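Local coordinates for protein folylpolyglutamate synthase/dihydrofolate synthase (Thermotoga maritima, PDB 1O5Z) that probably catalyses the ATP-dependent addition of L-glutamate to dihydropteroate and to tetrahydrofolate, building dihydrofolate and folylpolyglutamates with magnesium as cofactor, at residues S90-R93 against E94-R97; P130-F133 against E134-A138; L142-E146 against K147-I151; D107-K110 against I111-M115. One frame throughout, in Å; residues are numbered along the deposited sequence.

All four contacts are local ones within the Mur ligase middle domain region of the chain. Contact 1 is almost wholly buried and runs from a loop through a short 3-10 turn into strand 96-98, next to the outermost strand 101-102; a carboxylate there grips backbone N-H groups. Contacts 2 and 3 lie at the two ends of helix 132-146. Contact 2 is a buried capping box with aromatic packing. Contact 3 is partly buried and ends the helix with a Schellman motif. Contact 4 lies in the first half of helix 105-122, one side buried and another exposed. Its Ile111 and Met115 meet Tyr143 and Leu142 of helix 132-146. Phe92 of contact 1 reaches Val136 of contact 2.

Contact 1: S90-R93 against E94-R97; sequences STFR and ERIR
Glu94 reaches back along the chain and takes two backbone N-H groups on one oxygen. Its OE2 accepts from Ser90 N at 2.8 Å, on the syn side, and from Thr91 N, which comes in from above the carboxylate plane. Both donors lie on the same face. Extended beyond CG, the side chain carries its carboxylate to this loop, and OE1 turns to Leu89 N.

Backbone bonds close the 3-10 turn. Glu94 N donates to Thr91 O at 3.1 Å, and Arg95 N donates to Phe92 O over the same distance. Thr91 OG1 accepts from Arg93 N in an ST turn and also bonds Glu439.

The apolar part is a CH-pi contact. Arg95 CD lies 4.2 Å from the centroid of the Phe92 ring, off-centre, and the two side chains cross at about a right angle. Arg95 NE goes on to His88.

With an alanine here in place of Glu94, the N-H groups of Ser90, Thr91 and Leu89 would probably be left without their acceptor. The buried carboxylate is matched here by main-chain donors, consistent with a loop held in a fixed shape before strand 96-98.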
loop_
_atom_site.group_PDB
_atom_site.type_symbol
_atom_site.label_atom_id
_atom_site.label_comp_id
_atom_site.label_asym_id
_atom_site.label_seq_id
_atom_site.Cartn_x
_atom_site.Cartn_y
_atom_site.Cartn_z
ATOM N N SER A 90 -6.927 3.822 -7.233
ATOM C CA SER A 90 -7.635 4.466 -8.342
ATOM C C SER A 90 -7.588 3.634 -9.610
ATOM O O SER A 90 -8.590 3.519 -10.299
ATOM C CB SER A 90 -7.053 5.835 -8.624
ATOM O OG SER A 90 -7.150 6.684 -7.513
ATOM N N THR A 91 -6.438 3.043 -9.921
ATOM C CA THR A 91 -6.349 2.199 -11.077
ATOM C C THR A 91 -5.598 0.952 -10.761
ATOM O O THR A 91 -4.626 0.960 -10.042
ATOM C CB THR A 91 -5.694 2.898 -12.282
ATOM O OG1 THR A 91 -5.476 1.906 -13.296
ATOM C CG2 THR A 91 -4.293 3.406 -11.942
ATOM N N PHE A 92 -6.077 -0.139 -11.332
ATOM C CA PHE A 92 -5.432 -1.430 -11.259
ATOM C C PHE A 92 -3.944 -1.364 -11.576
ATOM O O PHE A 92 -3.151 -2.124 -11.032
ATOM C CB PHE A 92 -6.154 -2.369 -12.224
ATOM C CG PHE A 92 -5.488 -3.665 -12.393
ATOM C CD1 PHE A 92 -5.848 -4.759 -11.594
ATOM C CD2 PHE A 92 -4.496 -3.809 -13.342
ATOM C CE1 PHE A 92 -5.223 -6.012 -11.757
ATOM C CE2 PHE A 92 -3.862 -5.022 -13.520
ATOM C CZ PHE A 92 -4.232 -6.141 -12.724
ATOM N N ARG A 93 -3.565 -0.448 -12.450
ATOM C CA ARG A 93 -2.188 -0.355 -12.898
ATOM C C ARG A 93 -1.145 0.140 -11.831
ATOM O O ARG A 93 0.092 -0.037 -12.013
ATOM C CB ARG A 93 -2.166 0.439 -14.203
ATOM C CG ARG A 93 -2.958 -0.275 -15.296
ATOM C CD ARG A 93 -3.575 0.664 -16.307
ATOM N NE ARG A 93 -2.528 1.626 -16.546
ATOM C CZ ARG A 93 -2.542 2.894 -16.273
ATOM N NH1 ARG A 93 -3.643 3.508 -15.908
ATOM N NH2 ARG A 93 -1.421 3.555 -16.464
ATOM N N GLU A 94 -1.634 0.713 -10.724
ATOM C CA GLU A 94 -0.789 0.952 -9.538
ATOM C C GLU A 94 -0.064 -0.305 -9.006
ATOM O O GLU A 94 0.967 -0.222 -8.302
ATOM C CB GLU A 94 -1.666 1.467 -8.375
ATOM C CG GLU A 94 -2.235 2.850 -8.549
ATOM C CD GLU A 94 -3.378 3.137 -7.593
ATOM O OE1 GLU A 94 -3.407 2.558 -6.480
ATOM O OE2 GLU A 94 -4.269 3.933 -7.966
ATOM N N ARG A 95 -0.629 -1.471 -9.307
ATOM C CA ARG A 95 -0.164 -2.724 -8.722
ATOM C C ARG A 95 1.151 -3.164 -9.302
ATOM O O ARG A 95 1.864 -3.875 -8.661
ATOM C CB ARG A 95 -1.206 -3.856 -8.921
ATOM C CG ARG A 95 -2.493 -3.675 -8.176
ATOM C CD ARG A 95 -3.570 -4.571 -8.626
ATOM N NE ARG A 95 -4.791 -4.326 -7.881
ATOM C CZ ARG A 95 -5.191 -5.025 -6.810
ATOM N NH1 ARG A 95 -6.331 -4.682 -6.212
ATOM N NH2 ARG A 95 -4.493 -6.079 -6.351
ATOM N N ILE A 96 1.443 -2.756 -10.540
ATOM C CA ILE A 96 2.641 -3.226 -11.275
ATOM C C ILE A 96 3.348 -2.050 -11.938
ATOM O O ILE A 96 2.771 -1.340 -12.735
ATOM C CB ILE A 96 2.235 -4.248 -12.344
ATOM C CG1 ILE A 96 1.364 -5.354 -11.726
ATOM C CG2 ILE A 96 3.439 -4.854 -12.978
ATOM C CD1 ILE A 96 0.847 -6.320 -12.748
ATOM N N ARG A 97 4.617 -1.877 -11.597
ATOM C CA ARG A 97 5.364 -0.716 -11.989
ATOM C C ARG A 97 6.737 -1.095 -12.465
ATOM O O ARG A 97 7.287 -2.106 -12.066
ATOM C CB ARG A 97 5.471 0.250 -10.827
ATOM C CG ARG A 97 4.217 0.412 -10.130
ATOM C CD ARG A 97 4.222 1.572 -9.172
ATOM N NE ARG A 97 3.020 1.523 -8.353
ATOM C CZ ARG A 97 2.799 2.270 -7.299
ATOM N NH1 ARG A 97 3.684 3.190 -6.910
ATOM N NH2 ARG A 97 1.649 2.130 -6.653
#

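Contact 2: P130-F133 against E134-A138; sequences PSFF and EVVTA
Ser131 and Glu134 face each other in a capping box at the start of helix 132-146. Ser131 OG accepts from Glu134 N at 3.2 Å. In return, Glu134 OE1 takes Ser131 N at 2.9 Å, from above the carboxylate plane. Ser131 OG sits between its own backbone N and carbonyl carbon (chi1 66°), which turns it to the first helical turn.

The two phenylalanines each show a ring face to a residue four positions on. Val136 CG2 lies over the Phe132 ring, offset toward the rim, 3.9 Å from the centroid: a CH-pi contact. Thr137 OG1 sits 3.4 Å above the plane of the Phe133 ring, over its centre. That hydroxyl also donates to Phe133 O at 2.7 Å, so this carbonyl receives both Thr137 OG1 and Thr137 N, from opposite faces. On another side of the turn, Pro130 CG touches Val135 CG2 at 3.6 Å.

Glu134 OE1 has a second partner in Arg37, a salt bridge to helix 36-44. Pro130 and Val135 pack on Leu119 of helix 105-122, while Phe132 and Val136 meet Leu22 of helix 12-23. Thr137 OG1 also bonds Tyr84 OH on strand 81-84.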
loop_
_atom_site.group_PDB
_atom_site.type_symbol
_atom_site.label_atom_id
_atom_site.label_comp_id
_atom_site.label_asym_id
_atom_site.label_seq_id
_atom_site.Cartn_x
_atom_site.Cartn_y
_atom_site.Cartn_z
ATOM N N PRO A 130 -5.970 -20.513 -10.810
ATOM C CA PRO A 130 -5.377 -19.505 -9.935
ATOM C C PRO A 130 -6.394 -18.433 -9.515
ATOM O O PRO A 130 -7.319 -18.138 -10.247
ATOM C CB PRO A 130 -4.233 -18.955 -10.785
ATOM C CG PRO A 130 -4.668 -19.097 -12.136
ATOM C CD PRO A 130 -5.499 -20.324 -12.197
ATOM N N SER A 131 -6.230 -17.890 -8.319
ATOM C CA SER A 131 -7.120 -16.855 -7.788
ATOM C C SER A 131 -6.799 -15.538 -8.478
ATOM O O SER A 131 -5.813 -15.431 -9.193
ATOM C CB SER A 131 -6.916 -16.703 -6.272
ATOM O OG SER A 131 -5.608 -16.208 -5.973
ATOM N N PHE A 132 -7.604 -14.519 -8.236
ATOM C CA PHE A 132 -7.297 -13.181 -8.714
ATOM C C PHE A 132 -5.867 -12.777 -8.429
ATOM O O PHE A 132 -5.085 -12.363 -9.322
ATOM C CB PHE A 132 -8.253 -12.182 -8.031
ATOM C CG PHE A 132 -7.885 -10.759 -8.250
ATOM C CD1 PHE A 132 -8.124 -10.153 -9.485
ATOM C CD2 PHE A 132 -7.250 -10.013 -7.230
ATOM C CE1 PHE A 132 -7.752 -8.825 -9.695
ATOM C CE2 PHE A 132 -6.889 -8.701 -7.455
ATOM C CZ PHE A 132 -7.149 -8.108 -8.685
ATOM N N PHE A 133 -5.522 -12.850 -7.156
ATOM C CA PHE A 133 -4.206 -12.377 -6.696
ATOM C C PHE A 133 -3.075 -13.223 -7.251
ATOM O O PHE A 133 -2.003 -12.744 -7.571
ATOM C CB PHE A 133 -4.142 -12.353 -5.163
ATOM C CG PHE A 133 -2.920 -11.639 -4.641
ATOM C CD1 PHE A 133 -2.762 -10.274 -4.855
ATOM C CD2 PHE A 133 -1.902 -12.334 -4.017
ATOM C CE1 PHE A 133 -1.623 -9.624 -4.405
ATOM C CE2 PHE A 133 -0.745 -11.686 -3.598
ATOM C CZ PHE A 133 -0.607 -10.344 -3.786
ATOM N N GLU A 134 -3.309 -14.509 -7.370
ATOM C CA GLU A 134 -2.348 -15.369 -8.005
ATOM C C GLU A 134 -2.097 -14.937 -9.424
ATOM O O GLU A 134 -0.953 -14.823 -9.848
ATOM C CB GLU A 134 -2.818 -16.820 -7.935
ATOM C CG GLU A 134 -2.683 -17.306 -6.478
ATOM C CD GLU A 134 -3.320 -18.632 -6.198
ATOM O OE1 GLU A 134 -4.021 -19.214 -7.090
ATOM O OE2 GLU A 134 -3.129 -19.060 -5.043
ATOM N N VAL A 135 -3.165 -14.673 -10.169
ATOM C CA VAL A 135 -2.989 -14.279 -11.571
ATOM C C VAL A 135 -2.226 -12.937 -11.688
ATOM O O VAL A 135 -1.292 -12.800 -12.453
ATOM C CB VAL A 135 -4.328 -14.199 -12.281
ATOM C CG1 VAL A 135 -4.130 -13.636 -13.706
ATOM C CG2 VAL A 135 -4.911 -15.563 -12.390
ATOM N N VAL A 136 -2.645 -11.955 -10.892
ATOM C CA VAL A 136 -2.047 -10.632 -10.956
ATOM C C VAL A 136 -0.558 -10.706 -10.570
ATOM O O VAL A 136 0.311 -10.066 -11.172
ATOM C CB VAL A 136 -2.805 -9.634 -10.063
ATOM C CG1 VAL A 136 -2.117 -8.247 -10.110
ATOM C CG2 VAL A 136 -4.200 -9.533 -10.507
ATOM N N THR A 137 -0.271 -11.492 -9.552
ATOM C CA THR A 137 1.099 -11.643 -9.107
ATOM C C THR A 137 1.952 -12.250 -10.192
ATOM O O THR A 137 3.067 -11.824 -10.417
ATOM C CB THR A 137 1.149 -12.506 -7.823
ATOM O OG1 THR A 137 0.396 -11.856 -6.793
ATOM C CG2 THR A 137 2.572 -12.598 -7.293
ATOM N N ALA A 138 1.433 -13.273 -10.849
ATOM C CA ALA A 138 2.160 -13.923 -11.924
ATOM C C ALA A 138 2.344 -12.960 -13.104
ATOM O O ALA A 138 3.386 -12.984 -13.805
ATOM C CB ALA A 138 1.429 -15.188 -12.337
#

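Contact 3: L142-E146 against K147-I151; sequences LYFAE and KNVDI
Tyr143 holds its CG anti to the backbone N (chi1 174°), and Lys147 holds its CG anti to the carbonyl carbon (chi1 -69°), which stands that methylene over one face of the tyrosine ring. Lys147 CG sits above the ring centre, 4.0 Å from the centroid, in a CH-pi contact. A bend at chi2 (-66°) carries the lysine chain on, and Lys147 CE meets Tyr143 CE1 at 3.6 Å. The two side chains cross at a slant, with the methylene groups doing the touching.

The backbone leaves the helix in a Schellman motif. Lys147 N gives the last regular helical bond, to Tyr143 O at 2.8 Å. Asn148 then takes positive phi. Its N donates to Ala145 O at 2.9 Å from well above the carbonyl plane. Val149 N closes the motif on Phe144 O at 3.2 Å, nearly straight. Val149 also brings CG2 to 3.7 Å from Phe144 CB, which adds an apolar clasp beside the last bond.

This turn leads from helix 132-146 into strand 151-155. Tyr143 also packs on Ile96 of strand 96-98, and Phe144 packs on Ala152. Arg80 bonds to Lys147 O from outside the turn.

An alanine at Tyr143 would remove the ring and is likely to leave the Lys147 methylenes without the face they lie on, and so freer to turn. Lys147 packs its aliphatic part on the ring, while NZ makes a long, weak ion pair with Asp107 OD2, which may help to direct the chain end.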
loop_
_atom_site.group_PDB
_atom_site.type_symbol
_atom_site.label_atom_id
_atom_site.label_comp_id
_atom_site.label_asym_id
_atom_site.label_seq_id
_atom_site.Cartn_x
_atom_site.Cartn_y
_atom_site.Cartn_z
ATOM N N LEU A 142 5.908 -11.980 -14.568
ATOM C CA LEU A 142 6.157 -12.144 -16.000
ATOM C C LEU A 142 6.581 -10.803 -16.620
ATOM O O LEU A 142 7.511 -10.717 -17.399
ATOM C CB LEU A 142 4.863 -12.647 -16.665
ATOM C CG LEU A 142 4.983 -13.037 -18.123
ATOM C CD1 LEU A 142 6.144 -13.948 -18.299
ATOM C CD2 LEU A 142 3.688 -13.660 -18.670
ATOM N N TYR A 143 5.877 -9.743 -16.242
ATOM C CA TYR A 143 6.159 -8.423 -16.757
ATOM C C TYR A 143 7.600 -8.004 -16.396
ATOM O O TYR A 143 8.335 -7.542 -17.235
ATOM C CB TYR A 143 5.140 -7.466 -16.175
ATOM C CG TYR A 143 5.344 -6.030 -16.489
ATOM C CD1 TYR A 143 5.019 -5.525 -17.728
ATOM C CD2 TYR A 143 5.770 -5.137 -15.503
ATOM C CE1 TYR A 143 5.152 -4.198 -18.008
ATOM C CE2 TYR A 143 5.899 -3.806 -15.766
ATOM C CZ TYR A 143 5.568 -3.333 -17.017
ATOM O OH TYR A 143 5.688 -2.008 -17.311
ATOM N N PHE A 144 7.975 -8.189 -15.137
ATOM C CA PHE A 144 9.303 -7.903 -14.691
ATOM C C PHE A 144 10.316 -8.663 -15.477
ATOM O O PHE A 144 11.367 -8.123 -15.755
ATOM C CB PHE A 144 9.461 -8.224 -13.201
ATOM C CG PHE A 144 8.527 -7.478 -12.321
ATOM C CD1 PHE A 144 8.038 -6.218 -12.676
ATOM C CD2 PHE A 144 8.135 -8.017 -11.110
ATOM C CE1 PHE A 144 7.155 -5.521 -11.853
ATOM C CE2 PHE A 144 7.264 -7.323 -10.276
ATOM C CZ PHE A 144 6.774 -6.048 -10.663
ATOM N N ALA A 145 10.031 -9.915 -15.794
ATOM C CA ALA A 145 10.899 -10.704 -16.666
ATOM C C ALA A 145 10.931 -10.142 -18.112
ATOM O O ALA A 145 12.007 -9.936 -18.687
ATOM C CB ALA A 145 10.454 -12.184 -16.682
ATOM N N GLU A 146 9.765 -9.868 -18.701
ATOM C CA GLU A 146 9.745 -9.386 -20.074
ATOM C C GLU A 146 10.504 -8.048 -20.070
ATOM O O GLU A 146 11.166 -7.715 -21.039
ATOM C CB GLU A 146 8.321 -9.325 -20.715
ATOM C CG GLU A 146 7.368 -10.494 -20.355
ATOM C CD GLU A 146 6.613 -11.245 -21.505
ATOM O OE1 GLU A 146 6.992 -12.440 -21.740
ATOM O OE2 GLU A 146 5.604 -10.746 -22.138
ATOM N N LYS A 147 10.490 -7.308 -18.971
ATOM C CA LYS A 147 11.162 -6.004 -18.958
ATOM C C LYS A 147 12.625 -6.076 -18.532
ATOM O O LYS A 147 13.277 -5.035 -18.416
ATOM C CB LYS A 147 10.441 -5.009 -18.026
ATOM C CG LYS A 147 9.085 -4.580 -18.519
ATOM C CD LYS A 147 9.191 -3.768 -19.788
ATOM C CE LYS A 147 7.808 -3.310 -20.236
ATOM N NZ LYS A 147 7.826 -2.505 -21.509
ATOM N N ASN A 148 13.149 -7.275 -18.271
ATOM C CA ASN A 148 14.568 -7.399 -17.876
ATOM C C ASN A 148 14.950 -6.503 -16.686
ATOM O O ASN A 148 15.941 -5.813 -16.705
ATOM C CB ASN A 148 15.486 -7.130 -19.068
ATOM C CG ASN A 148 15.125 -7.985 -20.280
ATOM O OD1 ASN A 148 14.819 -9.178 -20.163
ATOM N ND2 ASN A 148 15.121 -7.374 -21.442
ATOM N N VAL A 149 14.166 -6.551 -15.638
ATOM C CA VAL A 149 14.462 -5.728 -14.456
ATOM C C VAL A 149 15.686 -6.280 -13.725
ATOM O O VAL A 149 16.034 -7.451 -13.869
ATOM C CB VAL A 149 13.243 -5.595 -13.518
ATOM C CG1 VAL A 149 12.031 -5.022 -14.263
ATOM C CG2 VAL A 149 12.902 -6.919 -12.855
ATOM N N ASP A 150 16.378 -5.419 -13.000
ATOM C CA ASP A 150 17.529 -5.838 -12.184
ATOM C C ASP A 150 16.987 -6.430 -10.886
ATOM O O ASP A 150 17.488 -7.417 -10.376
ATOM C CB ASP A 150 18.402 -4.645 -11.804
ATOM C CG ASP A 150 19.049 -3.977 -13.009
ATOM O OD1 ASP A 150 19.505 -4.733 -13.910
ATOM O OD2 ASP A 150 19.149 -2.710 -13.111
ATOM N N ILE A 151 15.973 -5.768 -10.361
ATOM C CA ILE A 151 15.395 -6.146 -9.105
ATOM C C ILE A 151 13.918 -5.861 -9.033
ATOM O O ILE A 151 13.413 -4.890 -9.615
ATOM C CB ILE A 151 16.179 -5.488 -7.947
ATOM C CG1 ILE A 151 15.480 -5.724 -6.636
ATOM C CG2 ILE A 151 16.423 -4.005 -8.165
ATOM C CD1 ILE A 151 16.387 -5.456 -5.509
#

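Contact 4: D107-K110 against I111-M115; sequences DVVK and IYETM
In the first half of helix 105-122, Val109 and Glu113 lie side by side, pointing the same way. Val109 CG1 comes to 3.8 Å from Glu113 OE2. The glutamate sets CG anti to its carbonyl carbon (chi1 -78°) and runs extended from there, which brings its carboxylate alongside the valine methyl. The touch is one of packing, and Glu113 CG also lies 3.4 Å from Val109 O.

Thr114 folds its hydroxyl back on the helix. OG1 donates to Lys110 O at 3.1 Å, and Thr114 N donates to the same oxygen at 3.0 Å. This carbonyl is thus gripped twice by one residue.

The main chain follows the alpha-helical i to i+4 pattern throughout. Ile111 N reaches Asp107 O at 2.8 Å with an almost straight N-H...O angle of 178°. Tyr112 N to Val108 O and Glu113 N to Val109 O are each 2.9 Å long. Ile111 CD1 curls back to 3.3 Å from Asp107 O, beside that first bond.

The helix is amphipathic in this stretch. Lys110, Glu113 and Thr114 are exposed, while Val108, Val109, Ile111 and Met115 are buried. Val108 and Val109 rest on Tyr15 of helix 12-23, and the Tyr112 ring meets that of Tyr21. Ile111 packs on Tyr143, and Met115 on Met139 and Leu142, all of helix 132-146. Near the start of the helix, Ser104 OG bonds Asp107 N.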
loop_
_atom_site.group_PDB
_atom_site.type_symbol
_atom_site.label_atom_id
_atom_site.label_comp_id
_atom_site.label_asym_id
_atom_site.label_seq_id
_atom_site.Cartn_x
_atom_site.Cartn_y
_atom_site.Cartn_z
ATOM N N ASP A 107 0.376 -3.003 -22.034
ATOM C CA ASP A 107 1.159 -4.079 -21.505
ATOM C C ASP A 107 0.391 -5.051 -20.633
ATOM O O ASP A 107 0.720 -6.242 -20.590
ATOM C CB ASP A 107 2.348 -3.533 -20.735
ATOM C CG ASP A 107 3.483 -3.092 -21.670
ATOM O OD1 ASP A 107 3.451 -3.436 -22.887
ATOM O OD2 ASP A 107 4.445 -2.405 -21.259
ATOM N N VAL A 108 -0.600 -4.565 -19.905
ATOM C CA VAL A 108 -1.416 -5.450 -19.125
ATOM C C VAL A 108 -2.083 -6.427 -20.114
ATOM O O VAL A 108 -2.093 -7.643 -19.915
ATOM C CB VAL A 108 -2.483 -4.685 -18.355
ATOM C CG1 VAL A 108 -3.631 -5.660 -17.905
ATOM C CG2 VAL A 108 -1.872 -3.894 -17.177
ATOM N N VAL A 109 -2.620 -5.870 -21.186
ATOM C CA VAL A 109 -3.249 -6.669 -22.235
ATOM C C VAL A 109 -2.239 -7.678 -22.809
ATOM O O VAL A 109 -2.545 -8.857 -22.933
ATOM C CB VAL A 109 -3.844 -5.754 -23.320
ATOM C CG1 VAL A 109 -4.294 -6.540 -24.556
ATOM C CG2 VAL A 109 -5.009 -5.035 -22.788
ATOM N N LYS A 110 -1.027 -7.215 -23.096
ATOM C CA LYS A 110 0.030 -8.080 -23.639
ATOM C C LYS A 110 0.396 -9.233 -22.722
ATOM O O LYS A 110 0.441 -10.376 -23.155
ATOM C CB LYS A 110 1.299 -7.273 -23.971
ATOM C CG LYS A 110 1.250 -6.520 -25.352
ATOM C CD LYS A 110 2.430 -5.505 -25.449
ATOM C CE LYS A 110 2.936 -5.302 -26.895
ATOM N NZ LYS A 110 4.459 -5.504 -27.005
ATOM N N ILE A 111 0.699 -8.936 -21.469
ATOM C CA ILE A 111 0.997 -9.987 -20.530
ATOM C C ILE A 111 -0.193 -10.923 -20.364
ATOM O O ILE A 111 -0.021 -12.135 -20.331
ATOM C CB ILE A 111 1.490 -9.454 -19.178
ATOM C CG1 ILE A 111 3.016 -9.220 -19.217
ATOM C CG2 ILE A 111 1.289 -10.487 -18.039
ATOM C CD1 ILE A 111 3.307 -7.889 -19.467
ATOM N N TYR A 112 -1.398 -10.388 -20.305
ATOM C CA TYR A 112 -2.537 -11.255 -20.232
ATOM C C TYR A 112 -2.628 -12.215 -21.469
ATOM O O TYR A 112 -2.866 -13.386 -21.325
ATOM C CB TYR A 112 -3.825 -10.448 -20.079
ATOM C CG TYR A 112 -4.978 -11.371 -20.142
ATOM C CD1 TYR A 112 -5.342 -12.125 -19.032
ATOM C CD2 TYR A 112 -5.639 -11.575 -21.330
ATOM C CE1 TYR A 112 -6.372 -13.014 -19.114
ATOM C CE2 TYR A 112 -6.644 -12.446 -21.425
ATOM C CZ TYR A 112 -7.012 -13.172 -20.315
ATOM O OH TYR A 112 -8.041 -14.089 -20.457
ATOM N N GLU A 113 -2.434 -11.713 -22.664
ATOM C CA GLU A 113 -2.514 -12.544 -23.840
ATOM C C GLU A 113 -1.459 -13.644 -23.878
ATOM O O GLU A 113 -1.752 -14.777 -24.246
ATOM C CB GLU A 113 -2.476 -11.668 -25.056
ATOM C CG GLU A 113 -3.844 -11.063 -25.220
ATOM C CD GLU A 113 -3.943 -10.070 -26.361
ATOM O OE1 GLU A 113 -2.877 -9.722 -26.987
ATOM O OE2 GLU A 113 -5.115 -9.637 -26.613
ATOM N N THR A 114 -0.256 -13.326 -23.427
ATOM C CA THR A 114 0.757 -14.356 -23.118
ATOM C C THR A 114 0.310 -15.475 -22.165
ATOM O O THR A 114 0.539 -16.648 -22.462
ATOM C CB THR A 114 1.990 -13.682 -22.570
ATOM O OG1 THR A 114 2.412 -12.730 -23.546
ATOM C CG2 THR A 114 3.153 -14.653 -22.468
ATOM N N MET A 115 -0.344 -15.121 -21.068
ATOM C CA MET A 115 -0.780 -16.091 -20.045
ATOM C C MET A 115 -2.084 -16.812 -20.381
ATOM O O MET A 115 -2.319 -17.905 -19.888
ATOM C CB MET A 115 -0.992 -15.366 -18.721
ATOM C CG MET A 115 0.241 -14.707 -18.217
ATOM S SD MET A 115 -0.101 -13.604 -16.832
ATOM C CE MET A 115 -0.743 -14.799 -15.678
#